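Putative methyltransferase from antibiotic biosynthesis pathway (Anabaena variabilis ATCC 29413, PDB 3EGE) probably transfers methyl groups from S-adenosylmethionine, as a methyltransferase of the Rossmann-like class tentatively assigned to an antibiotic biosynthesis pathway. Local coordinates at residues 199-202 with 203-206; 160-163 with 164-168; 227-231 with 232-236. One frame throughout, in Å; residues are numbered along the deposited sequence.

Contact 1 of 3, residues 199-202 with 203-206; sequences YLKA and EVRA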
ATOM      1  N   TYR A 199       3.430 -10.922 -14.474  1.00 68.53           N
ATOM      2  CA  TYR A 199       2.420 -11.736 -13.776  1.00 67.83           C
ATOM      3  C   TYR A 199       2.585 -13.236 -13.983  1.00 69.22           C
ATOM      4  O   TYR A 199       2.097 -14.006 -13.169  1.00 70.33           O
ATOM      5  CB  TYR A 199       0.997 -11.286 -14.132  1.00 66.62           C
ATOM      6  CG  TYR A 199       0.730  -9.903 -13.606  1.00 62.97           C
ATOM      7  CD1 TYR A 199       0.483  -9.693 -12.250  1.00 60.59           C
ATOM      8  CD2 TYR A 199       0.795  -8.787 -14.450  1.00 64.84           C
ATOM      9  CE1 TYR A 199       0.282  -8.400 -11.741  1.00 67.62           C
ATOM     10  CE2 TYR A 199       0.575  -7.502 -13.962  1.00 64.80           C
ATOM     11  CZ  TYR A 199       0.320  -7.312 -12.614  1.00 62.54           C
ATOM     12  OH  TYR A 199       0.090  -6.063 -12.167  1.00 65.55           O
ATOM     13  N   LEU A 200       3.258 -13.640 -15.060  1.00 70.50           N
ATOM     14  CA  LEU A 200       3.563 -15.043 -15.310  1.00 71.09           C
ATOM     15  C   LEU A 200       4.640 -15.570 -14.354  1.00 72.09           C
ATOM     16  O   LEU A 200       4.760 -16.771 -14.216  1.00 71.89           O
ATOM     17  CB  LEU A 200       4.027 -15.271 -16.755  1.00 69.87           C
ATOM     18  CG  LEU A 200       3.099 -14.810 -17.886  1.00 70.55           C
ATOM     19  CD1 LEU A 200       3.695 -15.219 -19.198  1.00 64.15           C
ATOM     20  CD2 LEU A 200       1.695 -15.384 -17.764  1.00 67.27           C
ATOM     21  N   LYS A 201       5.416 -14.696 -13.702  1.00 73.30           N
ATOM     22  CA  LYS A 201       6.494 -15.131 -12.801  1.00 72.93           C
ATOM     23  C   LYS A 201       5.948 -15.440 -11.407  1.00 71.90           C
ATOM     24  O   LYS A 201       5.375 -14.564 -10.752  1.00 70.85           O
ATOM     25  CB  LYS A 201       7.591 -14.069 -12.703  1.00 73.65           C
ATOM     26  CG  LYS A 201       8.248 -13.705 -14.036  1.00 75.78           C
ATOM     27  CD  LYS A 201       9.403 -12.686 -13.803  1.00 76.97           C
ATOM     28  CE  LYS A 201      10.274 -12.462 -15.075  1.00 82.44           C
ATOM     29  NZ  LYS A 201      11.526 -11.607 -14.850  1.00 80.62           N
ATOM     30  N   ALA A 202       6.118 -16.699 -10.985  1.00 71.92           N
ATOM     31  CA  ALA A 202       5.742 -17.196  -9.650  1.00 71.92           C
ATOM     32  C   ALA A 202       6.177 -16.279  -8.504  1.00 71.97           C
ATOM     33  O   ALA A 202       5.415 -16.065  -7.573  1.00 73.05           O
ATOM     34  CB  ALA A 202       6.316 -18.614  -9.435  1.00 71.13           C
ATOM     35  N   GLU A 203       7.382 -15.722  -8.598  1.00 72.54           N
ATOM     36  CA  GLU A 203       7.899 -14.801  -7.570  1.00 73.70           C
ATOM     37  C   GLU A 203       7.170 -13.478  -7.513  1.00 72.48           C
ATOM     38  O   GLU A 203       7.073 -12.892  -6.431  1.00 72.46           O
ATOM     39  CB  GLU A 203       9.429 -14.554  -7.648  1.00 75.83           C
ATOM     40  CG  GLU A 203      10.024 -13.963  -8.943  1.00 82.10           C
ATOM     41  CD  GLU A 203      10.318 -15.006 -10.038  1.00 91.39           C
ATOM     42  OE1 GLU A 203       9.538 -15.998 -10.221  1.00 89.42           O
ATOM     43  OE2 GLU A 203      11.342 -14.809 -10.735  1.00100.65           O
ATOM     44  N   VAL A 204       6.681 -13.000  -8.659  1.00 71.24           N
ATOM     45  CA  VAL A 204       5.914 -11.750  -8.689  1.00 71.34           C
ATOM     46  C   VAL A 204       4.578 -12.014  -7.994  1.00 70.65           C
ATOM     47  O   VAL A 204       4.160 -11.240  -7.123  1.00 68.71           O
ATOM     48  CB  VAL A 204       5.759 -11.181 -10.125  1.00 72.38           C
ATOM     49  CG1 VAL A 204       4.835  -9.948 -10.151  1.00 67.84           C
ATOM     50  CG2 VAL A 204       7.156 -10.839 -10.709  1.00 68.75           C
ATOM     51  N   ARG A 205       3.941 -13.132  -8.348  1.00 71.80           N
ATOM     52  CA  ARG A 205       2.683 -13.547  -7.689  1.00 71.38           C
ATOM     53  C   ARG A 205       2.837 -13.827  -6.186  1.00 71.42           C
ATOM     54  O   ARG A 205       1.924 -13.532  -5.417  1.00 72.67           O
ATOM     55  CB  ARG A 205       2.046 -14.710  -8.433  1.00 72.09           C
ATOM     56  CG  ARG A 205       1.466 -14.224  -9.736  1.00 72.83           C
ATOM     57  CD  ARG A 205       0.857 -15.306 -10.622  1.00 68.95           C
ATOM     58  NE  ARG A 205       1.878 -16.109 -11.300  1.00 68.32           N
ATOM     59  CZ  ARG A 205       2.215 -17.370 -11.022  1.00 63.49           C
ATOM     60  NH1 ARG A 205       1.707 -18.027  -9.993  1.00 67.36           N
ATOM     61  NH2 ARG A 205       3.149 -17.950 -11.750  1.00 61.30           N
ATOM     62  N   ALA A 206       4.001 -14.352  -5.796  1.00 70.98           N
ATOM     63  CA  ALA A 206       4.383 -14.594  -4.388  1.00 70.57           C
ATOM     64  C   ALA A 206       4.369 -13.318  -3.529  1.00 70.74           C
ATOM     65  O   ALA A 206       4.025 -13.379  -2.340  1.00 72.69           O
ATOM     66  CB  ALA A 206       5.758 -15.241  -4.322  1.00 68.58           C
TER
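R205 reaches back along the chain to grip the carbonyls of Y199 and L200, just ahead of the N-cap residue K201. Its NE donates to Y199 O at 2.8 Å, a short but bent bond, and its NH2 to L200 O at 3.2 Å, which is nearly straight at 167°. Both acceptors lie in the guanidinium plane at its edge, yet they are used differently: Y199 O is met almost end-on, whereas the donor stands well above the carbonyl plane of L200. The chain bends about CG-CD (chi3 -76°), turning the flat group back over the first turn, where A202 CA covers one of its faces. Arginine suits this place because two N-H groups on one rigid plate can serve successive carbonyls at once.

Backbone bonds take over where the helix begins. At the N-cap position, K201 O accepts R205 N at 3.1 Å, with V204 N adding a weak second bond. One residue on, A206 N donates to A202 O at 2.8 Å.

Apolar contact is slight: V204 CG2 lies 3.8 Å from K201 CB, and V204 also touches L187. The ring of Y199 is buried beside L141, F145 and L226, where its hydroxyl is hydrogen-bonded to A189 O.

Three carbonyls in a row, those of Y199, L200 and K201, are thus all satisfied by R205, two through its side chain and one through its amide. The cation fastens the 3-10 turn at 199-200 to the helix that follows, and its charge would probably be well tolerated amid these carbonyl dipoles.

Contact 2 of 3, residues 160-163 with 164-168; sequences EQIN and LLQEN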
ATOM      1  N   GLU A 160     -16.000   7.189   2.593  1.00 69.99           N
ATOM      2  CA  GLU A 160     -16.191   6.569   3.916  1.00 72.86           C
ATOM      3  C   GLU A 160     -14.879   6.585   4.716  1.00 71.30           C
ATOM      4  O   GLU A 160     -14.881   6.936   5.900  1.00 70.72           O
ATOM      5  CB  GLU A 160     -16.770   5.146   3.813  1.00 73.07           C
ATOM      6  CG  GLU A 160     -18.224   5.164   3.267  1.00 79.58           C
ATOM      7  CD  GLU A 160     -18.937   3.789   3.229  1.00 78.46           C
ATOM      8  OE1 GLU A 160     -18.595   2.890   4.034  1.00 92.14           O
ATOM      9  OE2 GLU A 160     -19.877   3.630   2.402  1.00 89.89           O
ATOM     10  N   GLN A 161     -13.770   6.277   4.039  1.00 70.60           N
ATOM     11  CA  GLN A 161     -12.437   6.275   4.656  1.00 70.76           C
ATOM     12  C   GLN A 161     -12.081   7.667   5.161  1.00 70.25           C
ATOM     13  O   GLN A 161     -11.674   7.817   6.334  1.00 69.83           O
ATOM     14  CB  GLN A 161     -11.349   5.799   3.687  1.00 71.24           C
ATOM     15  CG  GLN A 161     -11.489   4.365   3.194  1.00 71.26           C
ATOM     16  CD  GLN A 161     -10.398   4.001   2.201  1.00 70.74           C
ATOM     17  OE1 GLN A 161      -9.206   4.167   2.482  1.00 70.01           O
ATOM     18  NE2 GLN A 161     -10.796   3.478   1.045  1.00 64.37           N
ATOM     19  N   ILE A 162     -12.256   8.661   4.280  1.00 68.03           N
ATOM     20  CA  ILE A 162     -12.003  10.067   4.604  1.00 67.88           C
ATOM     21  C   ILE A 162     -12.846  10.489   5.814  1.00 69.91           C
ATOM     22  O   ILE A 162     -12.326  11.063   6.761  1.00 68.02           O
ATOM     23  CB  ILE A 162     -12.299  11.014   3.407  1.00 67.44           C
ATOM     24  CG1 ILE A 162     -11.247  10.815   2.301  1.00 68.73           C
ATOM     25  CG2 ILE A 162     -12.289  12.516   3.856  1.00 64.54           C
ATOM     26  CD1 ILE A 162     -11.626  11.457   0.941  1.00 65.16           C
ATOM     27  N   ASN A 163     -14.146  10.195   5.751  1.00 71.61           N
ATOM     28  CA  ASN A 163     -15.078  10.500   6.839  1.00 71.51           C
ATOM     29  C   ASN A 163     -14.677   9.850   8.198  1.00 70.68           C
ATOM     30  O   ASN A 163     -14.697  10.531   9.205  1.00 68.50           O
ATOM     31  CB  ASN A 163     -16.505  10.106   6.412  1.00 71.61           C
ATOM     32  CG  ASN A 163     -17.564  10.452   7.453  1.00 78.84           C
ATOM     33  OD1 ASN A 163     -17.432  11.414   8.229  1.00 86.99           O
ATOM     34  ND2 ASN A 163     -18.641   9.673   7.462  1.00 85.71           N
ATOM     35  N   LEU A 164     -14.308   8.557   8.209  1.00 71.15           N
ATOM     36  CA  LEU A 164     -13.930   7.865   9.459  1.00 71.13           C
ATOM     37  C   LEU A 164     -12.671   8.464  10.073  1.00 70.77           C
ATOM     38  O   LEU A 164     -12.573   8.584  11.291  1.00 71.28           O
ATOM     39  CB  LEU A 164     -13.743   6.349   9.274  1.00 72.06           C
ATOM     40  CG  LEU A 164     -14.961   5.444   9.038  1.00 73.85           C
ATOM     41  CD1 LEU A 164     -14.478   4.019   8.850  1.00 75.89           C
ATOM     42  CD2 LEU A 164     -15.968   5.493  10.175  1.00 76.39           C
ATOM     43  N   LEU A 165     -11.721   8.846   9.225  1.00 70.15           N
ATOM     44  CA  LEU A 165     -10.490   9.461   9.681  1.00 69.63           C
ATOM     45  C   LEU A 165     -10.807  10.831  10.248  1.00 70.23           C
ATOM     46  O   LEU A 165     -10.441  11.133  11.387  1.00 68.91           O
ATOM     47  CB  LEU A 165      -9.466   9.568   8.533  1.00 69.50           C
ATOM     48  CG  LEU A 165      -8.032  10.018   8.904  1.00 70.32           C
ATOM     49  CD1 LEU A 165      -7.434   9.119   9.988  1.00 63.32           C
ATOM     50  CD2 LEU A 165      -7.131  10.053   7.639  1.00 68.43           C
ATOM     51  N   GLN A 166     -11.530  11.621   9.459  1.00 70.91           N
ATOM     52  CA  GLN A 166     -11.913  12.983   9.809  1.00 74.19           C
ATOM     53  C   GLN A 166     -12.711  13.066  11.125  1.00 73.03           C
ATOM     54  O   GLN A 166     -12.416  13.917  11.943  1.00 70.95           O
ATOM     55  CB  GLN A 166     -12.638  13.639   8.630  1.00 73.26           C
ATOM     56  CG  GLN A 166     -12.723  15.134   8.695  1.00 74.22           C
ATOM     57  CD  GLN A 166     -12.911  15.736   7.297  1.00 79.10           C
ATOM     58  OE1 GLN A 166     -12.245  16.726   6.963  1.00 92.43           O
ATOM     59  NE2 GLN A 166     -13.803  15.125   6.458  1.00 78.75           N
ATOM     60  N   GLU A 167     -13.660  12.152  11.323  1.00 74.35           N
ATOM     61  CA  GLU A 167     -14.431  12.040  12.578  1.00 77.32           C
ATOM     62  C   GLU A 167     -13.593  11.725  13.826  1.00 78.02           C
ATOM     63  O   GLU A 167     -13.932  12.180  14.909  1.00 77.44           O
ATOM     64  CB  GLU A 167     -15.482  10.928  12.479  1.00 76.91           C
ATOM     65  CG  GLU A 167     -16.706  11.275  11.689  1.00 80.26           C
ATOM     66  CD  GLU A 167     -17.600  10.067  11.395  1.00 80.40           C
ATOM     67  OE1 GLU A 167     -17.164   8.894  11.548  1.00 89.02           O
ATOM     68  OE2 GLU A 167     -18.756  10.301  10.977  1.00 91.35           O
ATOM     69  N   ASN A 168     -12.549  10.907  13.671  1.00 80.65           N
ATOM     70  CA  ASN A 168     -11.679  10.465  14.789  1.00 82.31           C
ATOM     71  C   ASN A 168     -10.346  11.215  14.938  1.00 84.13           C
ATOM     72  O   ASN A 168      -9.526  10.853  15.775  1.00 85.81           O
ATOM     73  CB  ASN A 168     -11.488   8.960  14.673  1.00 81.48           C
ATOM     74  CG  ASN A 168     -12.797   8.209  14.845  1.00 82.13           C
ATOM     75  OD1 ASN A 168     -13.235   7.980  15.967  1.00 88.79           O
ATOM     76  ND2 ASN A 168     -13.429   7.828  13.741  1.00 77.01           N
TER
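N163 and E167, one turn apart on the exposed side of helix 158-169, bring their side chains close to each other. The amide of N163 swings along the helix because CG is anti to the backbone N (chi1 -177°), and the extended chain of E167 carries its carboxylate slantwise across the asparagine, the two planes 62° apart. E167 CG rests 3.3 Å from N163 O, the carbonyl that accepts E167 N at 2.9 Å. Polar, flexible chains fit this solvent-facing ridge.

On another flank, L164 N donates to E160 O at 2.9 Å, and L164 CG rests against the same oxygen at 3.5 Å. The branch then faces F114 and L156. L164 O accepts N168 ND2 at 2.7 Å in a nearly straight bond lying in the carbonyl plane, the asparagine folding back toward the carbonyl one turn earlier.

I162 pairs with Q166 facing the sheet: the two chains run side by side, and I162 CG2 lies 4.0 Å from Q166 NE2. Branched and apolar, I162 suits this side, where it touches V173, A175 and I255, while the amide of Q166 can serve the backbone: its OE1 accepts V173 N.

L165 joins I162 in laying the helix against strands 172-181 and 252-258. L164 and L165 pack on F114 of helix 110-120, whose E111 and Q115 bind the amide of N168. Q161 reaches T130 and F131 of strand 126-131.

Contact 3 of 3, residues 227-231 with 232-236; sequences TADLN and NGEWI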
ATOM      1  N   THR A 227      -0.875 -16.169 -21.030  1.00 69.01           N
ATOM      2  CA  THR A 227       0.224 -16.747 -21.826  1.00 69.38           C
ATOM      3  C   THR A 227      -0.160 -16.907 -23.302  1.00 69.90           C
ATOM      4  O   THR A 227       0.610 -16.539 -24.181  1.00 72.31           O
ATOM      5  CB  THR A 227       0.677 -18.108 -21.230  1.00 70.87           C
ATOM      6  OG1 THR A 227       1.049 -17.925 -19.855  1.00 71.02           O
ATOM      7  CG2 THR A 227       1.854 -18.716 -21.995  1.00 68.07           C
ATOM      8  N   ALA A 228      -1.352 -17.430 -23.565  1.00 69.35           N
ATOM      9  CA  ALA A 228      -1.857 -17.584 -24.937  1.00 68.92           C
ATOM     10  C   ALA A 228      -2.010 -16.211 -25.610  1.00 69.84           C
ATOM     11  O   ALA A 228      -1.498 -16.005 -26.704  1.00 70.75           O
ATOM     12  CB  ALA A 228      -3.187 -18.334 -24.956  1.00 66.85           C
ATOM     13  N   ASP A 229      -2.692 -15.284 -24.934  1.00 69.76           N
ATOM     14  CA  ASP A 229      -2.917 -13.930 -25.465  1.00 69.02           C
ATOM     15  C   ASP A 229      -1.635 -13.160 -25.763  1.00 68.34           C
ATOM     16  O   ASP A 229      -1.581 -12.431 -26.750  1.00 67.38           O
ATOM     17  CB  ASP A 229      -3.846 -13.089 -24.563  1.00 68.54           C
ATOM     18  CG  ASP A 229      -5.318 -13.482 -24.667  1.00 66.44           C
ATOM     19  OD1 ASP A 229      -5.691 -14.375 -25.450  1.00 61.68           O
ATOM     20  OD2 ASP A 229      -6.129 -12.877 -23.938  1.00 66.78           O
ATOM     21  N   LEU A 230      -0.634 -13.313 -24.896  1.00 69.35           N
ATOM     22  CA  LEU A 230       0.690 -12.691 -25.101  1.00 70.08           C
ATOM     23  C   LEU A 230       1.452 -13.307 -26.281  1.00 70.85           C
ATOM     24  O   LEU A 230       2.184 -12.597 -26.954  1.00 71.79           O
ATOM     25  CB  LEU A 230       1.552 -12.733 -23.825  1.00 68.91           C
ATOM     26  CG  LEU A 230       1.127 -11.776 -22.698  1.00 72.68           C
ATOM     27  CD1 LEU A 230       1.775 -12.149 -21.364  1.00 68.31           C
ATOM     28  CD2 LEU A 230       1.407 -10.288 -23.076  1.00 65.05           C
ATOM     29  N   ASN A 231       1.254 -14.606 -26.539  1.00 71.96           N
ATOM     30  CA  ASN A 231       1.947 -15.335 -27.620  1.00 71.84           C
ATOM     31  C   ASN A 231       1.305 -15.295 -29.004  1.00 72.10           C
ATOM     32  O   ASN A 231       1.989 -15.601 -29.975  1.00 72.76           O
ATOM     33  CB  ASN A 231       2.158 -16.809 -27.217  1.00 72.98           C
ATOM     34  CG  ASN A 231       3.155 -16.981 -26.070  1.00 74.66           C
ATOM     35  OD1 ASN A 231       3.979 -16.113 -25.792  1.00 77.56           O
ATOM     36  ND2 ASN A 231       3.090 -18.132 -25.416  1.00 83.23           N
ATOM     37  N   ASN A 232       0.028 -14.931 -29.107  1.00 71.58           N
ATOM     38  CA  ASN A 232      -0.676 -14.893 -30.398  1.00 71.32           C
ATOM     39  C   ASN A 232      -1.157 -13.491 -30.781  1.00 71.91           C
ATOM     40  O   ASN A 232      -2.106 -13.354 -31.589  1.00 71.25           O
ATOM     41  CB  ASN A 232      -1.849 -15.909 -30.384  1.00 70.95           C
ATOM     42  CG  ASN A 232      -2.988 -15.517 -29.434  1.00 69.95           C
ATOM     43  OD1 ASN A 232      -2.991 -14.431 -28.856  1.00 67.95           O
ATOM     44  ND2 ASN A 232      -3.967 -16.408 -29.285  1.00 68.20           N
ATOM     45  N   GLY A 233      -0.545 -12.458 -30.178  1.00 72.25           N
ATOM     46  CA  GLY A 233      -0.929 -11.063 -30.417  1.00 71.48           C
ATOM     47  C   GLY A 233      -2.284 -10.588 -29.886  1.00 71.12           C
ATOM     48  O   GLY A 233      -2.609  -9.421 -30.088  1.00 71.39           O
ATOM     49  N   GLU A 234      -3.058 -11.443 -29.201  1.00 70.53           N
ATOM     50  CA  GLU A 234      -4.394 -11.051 -28.698  1.00 71.36           C
ATOM     51  C   GLU A 234      -4.376  -9.976 -27.623  1.00 70.90           C
ATOM     52  O   GLU A 234      -5.240  -9.069 -27.642  1.00 71.51           O
ATOM     53  CB  GLU A 234      -5.240 -12.257 -28.239  1.00 72.07           C
ATOM     54  CG  GLU A 234      -5.820 -13.042 -29.400  1.00 71.53           C
ATOM     55  CD  GLU A 234      -6.858 -12.212 -30.144  1.00 73.74           C
ATOM     56  OE1 GLU A 234      -7.939 -11.954 -29.565  1.00 72.95           O
ATOM     57  OE2 GLU A 234      -6.569 -11.776 -31.281  1.00 73.77           O
ATOM     58  N   TRP A 235      -3.396 -10.056 -26.723  1.00 69.12           N
ATOM     59  CA  TRP A 235      -3.235  -9.044 -25.669  1.00 68.09           C
ATOM     60  C   TRP A 235      -2.992  -7.648 -26.278  1.00 67.28           C
ATOM     61  O   TRP A 235      -3.609  -6.667 -25.859  1.00 65.83           O
ATOM     62  CB  TRP A 235      -2.098  -9.415 -24.694  1.00 65.98           C
ATOM     63  CG  TRP A 235      -2.048  -8.509 -23.478  1.00 63.01           C
ATOM     64  CD1 TRP A 235      -2.619  -8.749 -22.279  1.00 60.90           C
ATOM     65  CD2 TRP A 235      -1.419  -7.214 -23.370  1.00 61.91           C
ATOM     66  NE1 TRP A 235      -2.372  -7.719 -21.420  1.00 60.13           N
ATOM     67  CE2 TRP A 235      -1.655  -6.751 -22.059  1.00 59.17           C
ATOM     68  CE3 TRP A 235      -0.673  -6.411 -24.247  1.00 61.77           C
ATOM     69  CZ2 TRP A 235      -1.177  -5.517 -21.593  1.00 59.28           C
ATOM     70  CZ3 TRP A 235      -0.195  -5.168 -23.778  1.00 62.92           C
ATOM     71  CH2 TRP A 235      -0.451  -4.743 -22.461  1.00 60.46           C
ATOM     72  N   ILE A 236      -2.087  -7.588 -27.255  1.00 68.53           N
ATOM     73  CA  ILE A 236      -1.741  -6.349 -27.965  1.00 69.93           C
ATOM     74  C   ILE A 236      -2.966  -5.788 -28.705  1.00 69.75           C
ATOM     75  O   ILE A 236      -3.246  -4.587 -28.609  1.00 70.09           O
ATOM     76  CB  ILE A 236      -0.542  -6.557 -28.947  1.00 71.01           C
ATOM     77  CG1 ILE A 236       0.743  -6.841 -28.153  1.00 73.41           C
ATOM     78  CG2 ILE A 236      -0.323  -5.318 -29.845  1.00 67.47           C
ATOM     79  CD1 ILE A 236       1.868  -7.425 -28.996  1.00 72.18           C
TER
HETATM   80  O   HOH W   1      -0.368 -10.011 -27.495  1.00 62.91           O
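D229 O is the meeting point of two helices: it receives W235 N at 3.0 Å in an almost straight bond, 175° at the hydrogen, although the donor stands well above the carbonyl plane. Water 1 donates to the same oxygen at 2.8 Å and accepts from I236 N, bridging the last turn of helix 216-231 to the first turn of helix 234-239.

The turn itself is shaped by N232 and G233. N232 leaves helical geometry, its amide bonding only weakly to A228 O, and its side chain takes the place between backbone N and carbonyl carbon (chi1 68°). From there OD1 accepts E234 N at 3.0 Å, an Asx turn; the short asparagine side chain is well matched to that task. G233, the N-cap residue, has a positive phi of 69°, a conformation that favours glycine.

Apolar contact falls to L230 and W235, whose side chains lie side by side. L230 CD2 stands over one face of the indole, 4.3 Å from the centroid of the five-membered ring, a CH-pi contact, and 3.9 Å from W235 CG. Large and flat, the tryptophan can offer this face to the leucine; W140 meets the ring edge-to-face and Y239 adds another ring.

Among the charged groups, D229 OD1 lies 3.5 Å from E234 CB, with the two carboxylates steeply inclined to each other. Each has a cationic partner: E234 OE2 forms a salt bridge with R237, as D229 OD2 does with K238, and D229 OD2 also bonds Y144 OH. These partners probably offset the repulsion between the acids. The bend is thus spanned by bonds to backbone polar groups, direct and through water, with L230 and the neighbouring aromatic rings packing beside it.

Overall arrangement
From the N terminus, contact 2 comes first, within helix 158-169, which lies against strands 172-181 and 252-258 of the central sheet. After strand 172-181 the chain reaches contact 1, where a 3-10 turn leads into helix 202-206, and then contact 3, the bend between helices 216-231 and 234-239. All three are local and in series; none nests within or crosses another, and none closes a long loop. Contacts 1 and 3 touch, L200 packing on T227 and L230, on one side of the chain's centre. Contact 2 lies on the opposite side, its nearest atoms about 20 Å from contact 1 and about 26 Å from contact 3.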